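PDB 2HQ7: protein, related to general stress protein 26(GS26) of B.subtilis from Clostridium acetobutylicum, which probably binds a flavin such as FMN and may act as an oxidoreductase, as in the pyridoxine-phosphate oxidase family to which it belongs. Local coordinates for residues Lys77-Leu90 / Thr118-Arg131. Residues are numbered along the deposited sequence; the frame is centred on the assembly and turned at random.
Sequences KFAGLMLVGTIEIL and TALCFTAEWGNYYR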
loop_
_atom_site.group_PDB
_atom_site.type_symbol
_atom_site.label_atom_id
_atom_site.label_comp_id
_atom_site.label_asym_id
_atom_site.label_seq_id
_atom_site.Cartn_x
_atom_site.Cartn_y
_atom_site.Cartn_z
ATOM N N LYS B 77 4.647 0.905 15.677
ATOM C CA LYS B 77 4.073 2.145 16.187
ATOM C C LYS B 77 2.648 2.400 15.667
ATOM O O LYS B 77 1.982 3.346 16.091
ATOM C CB LYS B 77 4.973 3.322 15.835
ATOM C CG LYS B 77 6.336 3.295 16.505
ATOM C CD LYS B 77 7.137 4.540 16.121
ATOM C CE LYS B 77 8.368 4.725 16.992
ATOM N NZ LYS B 77 9.314 5.717 16.405
ATOM N N PHE B 78 2.163 1.542 14.778
ATOM C CA PHE B 78 0.965 1.840 13.976
ATOM C C PHE B 78 1.009 3.303 13.438
ATOM O O PHE B 78 0.077 4.103 13.596
ATOM C CB PHE B 78 -0.342 1.487 14.722
ATOM C CG PHE B 78 -1.537 1.366 13.801
ATOM C CD1 PHE B 78 -1.504 0.502 12.711
ATOM C CD2 PHE B 78 -2.670 2.146 13.988
ATOM C CE1 PHE B 78 -2.587 0.405 11.834
ATOM C CE2 PHE B 78 -3.764 2.052 13.106
ATOM C CZ PHE B 78 -3.718 1.176 12.037
ATOM N N ALA B 79 2.148 3.620 12.828
ATOM C CA ALA B 79 2.373 4.875 12.162
ATOM C C ALA B 79 2.685 4.567 10.706
ATOM O O ALA B 79 3.213 3.508 10.352
ATOM C CB ALA B 79 3.521 5.666 12.815
ATOM N N GLY B 80 2.326 5.510 9.868
ATOM C CA GLY B 80 2.614 5.409 8.473
ATOM C C GLY B 80 2.726 6.779 7.870
ATOM O O GLY B 80 2.271 7.769 8.432
ATOM N N LEU B 81 3.320 6.830 6.695
ATOM C CA LEU B 81 3.443 8.052 5.963
ATOM C C LEU B 81 3.006 7.778 4.544
ATOM O O LEU B 81 3.501 6.840 3.940
ATOM C CB LEU B 81 4.906 8.473 5.989
ATOM C CG LEU B 81 5.290 9.524 4.934
ATOM C CD1 LEU B 81 4.632 10.825 5.276
ATOM C CD2 LEU B 81 6.807 9.702 4.918
HETATM N N MSE B 82 2.113 8.597 3.989
HETATM C CA MSE B 82 1.742 8.462 2.590
HETATM C C MSE B 82 2.101 9.720 1.846
HETATM O O MSE B 82 1.782 10.819 2.296
HETATM C CB MSE B 82 0.242 8.240 2.426
HETATM C CG MSE B 82 -0.213 8.394 0.981
HETATM SE SE MSE B 82 -2.096 8.396 0.697
HETATM C CE MSE B 82 -2.702 10.179 1.269
ATOM N N LEU B 83 2.699 9.551 0.665
ATOM C CA LEU B 83 3.020 10.673 -0.197
ATOM C C LEU B 83 2.319 10.454 -1.498
ATOM O O LEU B 83 2.316 9.323 -2.011
ATOM C CB LEU B 83 4.517 10.774 -0.457
ATOM C CG LEU B 83 5.394 10.916 0.792
ATOM C CD1 LEU B 83 6.879 10.710 0.399
ATOM C CD2 LEU B 83 5.210 12.265 1.527
ATOM N N VAL B 84 1.777 11.539 -2.049
ATOM C CA VAL B 84 0.997 11.529 -3.274
ATOM C C VAL B 84 1.671 12.411 -4.332
ATOM O O VAL B 84 2.178 13.499 -4.033
ATOM C CB VAL B 84 -0.439 12.018 -3.006
ATOM C CG1 VAL B 84 -1.218 12.208 -4.371
ATOM C CG2 VAL B 84 -1.129 11.080 -2.101
ATOM N N GLY B 85 1.676 11.940 -5.568
ATOM C CA GLY B 85 2.493 12.549 -6.613
ATOM C C GLY B 85 2.459 11.777 -7.900
ATOM O O GLY B 85 1.557 11.003 -8.113
ATOM N N THR B 86 3.432 12.049 -8.774
ATOM C CA THR B 86 3.530 11.438 -10.084
ATOM C C THR B 86 4.918 10.871 -10.306
ATOM O O THR B 86 5.908 11.345 -9.748
ATOM C CB THR B 86 3.326 12.472 -11.207
ATOM O OG1 THR B 86 4.281 13.504 -11.020
ATOM C CG2 THR B 86 1.956 13.058 -11.173
ATOM N N ILE B 87 4.988 9.875 -11.164
ATOM C CA ILE B 87 6.198 9.096 -11.330
ATOM C C ILE B 87 6.593 9.098 -12.812
ATOM O O ILE B 87 5.735 9.102 -13.675
ATOM C CB ILE B 87 5.953 7.684 -10.819
ATOM C CG1 ILE B 87 7.272 6.984 -10.518
ATOM C CG2 ILE B 87 5.069 6.898 -11.813
ATOM C CD1 ILE B 87 7.144 5.885 -9.507
ATOM N N GLU B 88 7.894 9.133 -13.104
ATOM C CA GLU B 88 8.337 8.969 -14.484
ATOM C C GLU B 88 9.391 7.867 -14.553
ATOM O O GLU B 88 10.170 7.694 -13.610
ATOM C CB GLU B 88 8.859 10.283 -15.038
ATOM C CG GLU B 88 10.210 10.684 -14.574
ATOM C CD GLU B 88 10.921 11.611 -15.586
ATOM O OE1 GLU B 88 11.223 11.158 -16.722
ATOM O OE2 GLU B 88 11.196 12.777 -15.226
ATOM N N ILE B 89 9.395 7.116 -15.647
ATOM C CA ILE B 89 10.377 6.044 -15.869
ATOM C C ILE B 89 11.620 6.686 -16.410
ATOM O O ILE B 89 11.549 7.440 -17.344
ATOM C CB ILE B 89 9.893 5.016 -16.918
ATOM C CG1 ILE B 89 8.635 4.273 -16.435
ATOM C CG2 ILE B 89 11.016 4.012 -17.282
ATOM C CD1 ILE B 89 7.762 3.703 -17.602
ATOM N N LEU B 90 12.768 6.352 -15.846
ATOM C CA LEU B 90 14.025 6.857 -16.374
ATOM C C LEU B 90 14.699 5.835 -17.286
ATOM O O LEU B 90 15.256 4.825 -16.838
ATOM C CB LEU B 90 14.959 7.240 -15.241
ATOM C CG LEU B 90 14.460 8.254 -14.224
ATOM C CD1 LEU B 90 15.569 8.448 -13.171
ATOM C CD2 LEU B 90 14.102 9.572 -14.910
ATOM N N THR B 118 14.373 -1.512 -13.978
ATOM C CA THR B 118 13.689 -0.262 -14.330
ATOM C C THR B 118 13.888 0.738 -13.192
ATOM O O THR B 118 13.797 0.382 -12.028
ATOM C CB THR B 118 12.188 -0.505 -14.583
ATOM O OG1 THR B 118 12.033 -1.171 -15.837
ATOM C CG2 THR B 118 11.356 0.816 -14.613
ATOM N N ALA B 119 14.217 1.981 -13.531
ATOM C CA ALA B 119 14.367 3.012 -12.528
ATOM C C ALA B 119 13.276 4.039 -12.727
ATOM O O ALA B 119 12.963 4.419 -13.867
ATOM C CB ALA B 119 15.713 3.655 -12.623
ATOM N N LEU B 120 12.710 4.493 -11.625
ATOM C CA LEU B 120 11.617 5.484 -11.652
ATOM C C LEU B 120 11.941 6.676 -10.781
ATOM O O LEU B 120 12.672 6.568 -9.816
ATOM C CB LEU B 120 10.307 4.845 -11.170
ATOM C CG LEU B 120 9.967 3.628 -12.011
ATOM C CD1 LEU B 120 10.531 2.418 -11.291
ATOM C CD2 LEU B 120 8.516 3.455 -12.226
ATOM N N CYS B 121 11.422 7.835 -11.142
ATOM C CA CYS B 121 11.561 9.006 -10.270
ATOM C C CYS B 121 10.165 9.496 -9.852
ATOM O O CYS B 121 9.352 9.860 -10.703
ATOM C CB CYS B 121 12.343 10.078 -10.999
ATOM S SG CYS B 121 12.607 11.509 -10.001
ATOM N N PHE B 122 9.878 9.413 -8.547
ATOM C CA PHE B 122 8.645 9.939 -7.961
ATOM C C PHE B 122 8.853 11.331 -7.383
ATOM O O PHE B 122 9.785 11.542 -6.636
ATOM C CB PHE B 122 8.185 9.037 -6.824
ATOM C CG PHE B 122 7.031 9.607 -6.000
ATOM C CD1 PHE B 122 5.720 9.555 -6.468
ATOM C CD2 PHE B 122 7.254 10.092 -4.715
ATOM C CE1 PHE B 122 4.652 10.040 -5.687
ATOM C CE2 PHE B 122 6.203 10.539 -3.915
ATOM C CZ PHE B 122 4.900 10.520 -4.386
ATOM N N THR B 123 7.942 12.248 -7.688
ATOM C CA THR B 123 7.963 13.622 -7.165
ATOM C C THR B 123 6.699 13.825 -6.364
ATOM O O THR B 123 5.622 13.717 -6.930
ATOM C CB THR B 123 7.989 14.644 -8.342
ATOM O OG1 THR B 123 9.179 14.432 -9.104
ATOM C CG2 THR B 123 7.928 16.108 -7.860
ATOM N N ALA B 124 6.830 14.049 -5.041
ATOM C CA ALA B 124 5.690 14.192 -4.126
ATOM C C ALA B 124 5.053 15.572 -4.176
ATOM O O ALA B 124 5.746 16.573 -4.178
ATOM C CB ALA B 124 6.120 13.858 -2.647
ATOM N N GLU B 125 3.725 15.617 -4.212
ATOM C CA GLU B 125 2.972 16.878 -4.145
ATOM C C GLU B 125 2.497 17.137 -2.710
ATOM O O GLU B 125 2.578 18.260 -2.216
ATOM C CB GLU B 125 1.768 16.833 -5.070
ATOM C CG GLU B 125 2.113 16.793 -6.594
ATOM C CD GLU B 125 0.982 16.191 -7.437
ATOM O OE1 GLU B 125 -0.202 16.298 -7.017
ATOM O OE2 GLU B 125 1.282 15.590 -8.499
ATOM N N TRP B 126 1.982 16.099 -2.050
ATOM C CA TRP B 126 1.580 16.235 -0.644
ATOM C C TRP B 126 1.656 14.925 0.107
ATOM O O TRP B 126 1.944 13.879 -0.464
ATOM C CB TRP B 126 0.167 16.838 -0.530
ATOM C CG TRP B 126 -0.907 16.069 -1.198
ATOM C CD1 TRP B 126 -1.249 16.130 -2.510
ATOM C CD2 TRP B 126 -1.815 15.137 -0.585
ATOM N NE1 TRP B 126 -2.304 15.275 -2.761
ATOM C CE2 TRP B 126 -2.675 14.665 -1.595
ATOM C CE3 TRP B 126 -1.979 14.657 0.716
ATOM C CZ2 TRP B 126 -3.686 13.726 -1.345
ATOM C CZ3 TRP B 126 -2.978 13.736 0.960
ATOM C CH2 TRP B 126 -3.817 13.277 -0.065
ATOM N N GLY B 127 1.391 14.989 1.391
ATOM C CA GLY B 127 1.353 13.785 2.167
ATOM C C GLY B 127 0.470 13.849 3.365
ATOM O O GLY B 127 -0.171 14.861 3.664
ATOM N N ASN B 128 0.487 12.716 4.054
ATOM C CA ASN B 128 -0.306 12.471 5.180
ATOM C C ASN B 128 0.507 11.642 6.142
ATOM O O ASN B 128 1.002 10.590 5.777
ATOM C CB ASN B 128 -1.517 11.696 4.732
ATOM C CG ASN B 128 -2.651 11.989 5.554
ATOM O OD1 ASN B 128 -3.091 11.156 6.325
ATOM N ND2 ASN B 128 -3.079 13.240 5.519
ATOM N N TYR B 129 0.706 12.135 7.348
ATOM C CA TYR B 129 1.375 11.367 8.379
ATOM C C TYR B 129 0.307 10.808 9.285
ATOM O O TYR B 129 -0.477 11.581 9.845
ATOM C CB TYR B 129 2.303 12.280 9.171
ATOM C CG TYR B 129 3.010 11.634 10.316
ATOM C CD1 TYR B 129 4.097 10.792 10.095
ATOM C CD2 TYR B 129 2.616 11.875 11.630
ATOM C CE1 TYR B 129 4.772 10.194 11.153
ATOM C CE2 TYR B 129 3.285 11.286 12.700
ATOM C CZ TYR B 129 4.371 10.445 12.454
ATOM O OH TYR B 129 5.055 9.846 13.508
ATOM N N TYR B 130 0.263 9.481 9.442
ATOM C CA TYR B 130 -0.743 8.846 10.293
ATOM C C TYR B 130 -0.059 8.384 11.562
ATOM O O TYR B 130 1.029 7.831 11.498
ATOM C CB TYR B 130 -1.397 7.624 9.647
ATOM C CG TYR B 130 -2.052 7.806 8.285
ATOM C CD1 TYR B 130 -1.300 7.682 7.096
ATOM C CD2 TYR B 130 -3.431 8.018 8.168
ATOM C CE1 TYR B 130 -1.899 7.812 5.828
ATOM C CE2 TYR B 130 -4.052 8.151 6.887
ATOM C CZ TYR B 130 -3.272 8.041 5.726
ATOM O OH TYR B 130 -3.856 8.166 4.462
ATOM N N ARG B 131 -0.688 8.625 12.711
ATOM C CA ARG B 131 -0.138 8.214 14.003
ATOM C C ARG B 131 -1.156 8.540 15.087
ATOM O O ARG B 131 -1.857 9.552 15.002
ATOM C CB ARG B 131 1.220 8.876 14.292
ATOM C CG ARG B 131 1.836 8.465 15.635
ATOM C CD ARG B 131 3.376 8.410 15.605
ATOM N NE ARG B 131 4.003 8.081 16.897
ATOM C CZ ARG B 131 3.783 6.965 17.612
ATOM N NH1 ARG B 131 2.922 6.021 17.208
ATOM N NH2 ARG B 131 4.421 6.792 18.769
HETATM O O HOH W 1 8.863 12.489 -11.148
HETATM O O HOH W 2 3.971 15.492 -9.017
HETATM O O HOH W 3 14.459 2.401 -16.346
#
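V84 lies alongside W126, its CB over one face of the indole, offset toward the rim and 3.9 Å from the centroid of the five-membered ring, a CH-pi contact. W126 reaches this place because chi1 (59°) sets CG between its own backbone N and carbonyl carbon, leaning the indole toward strand 79-90, over V84 and up to M82. Selenomethionine M82 brings CE to 3.6 Å from W126 CH2, while its CB meets the edge of the Y130 ring, CE1 being 4.0 Å away. On the other face of the sheet the F122 ring, with CG anti to the backbone N (chi1 171°), extends across the partner strand: CE1 lies 3.4 Å from G85 CA, G85 having no side chain there, and CE2 faces L83 CB. Further along, I87 CD1 packs on L120 CB at 3.7 Å. The strands are antiparallel and shift register by one at a classic beta bulge, in which E125 and W126 together oppose V84; V84 O accepts from E125 N (2.6 Å) and, less closely, W126 N (3.3 Å). Beside the bulge a water joins T86 OG1, T123 O and E125 OE2. The pair forms part of the curled antiparallel sheet of this FMN-binding-clan fold: strand 67-74 continues it beyond 79-90, strands 47-53 and 134-139 pair with 117-131, helix 5-16 covers L81 and Y129, and the second subunit packs on M82, V84 and Y130 through its I34 and Y31.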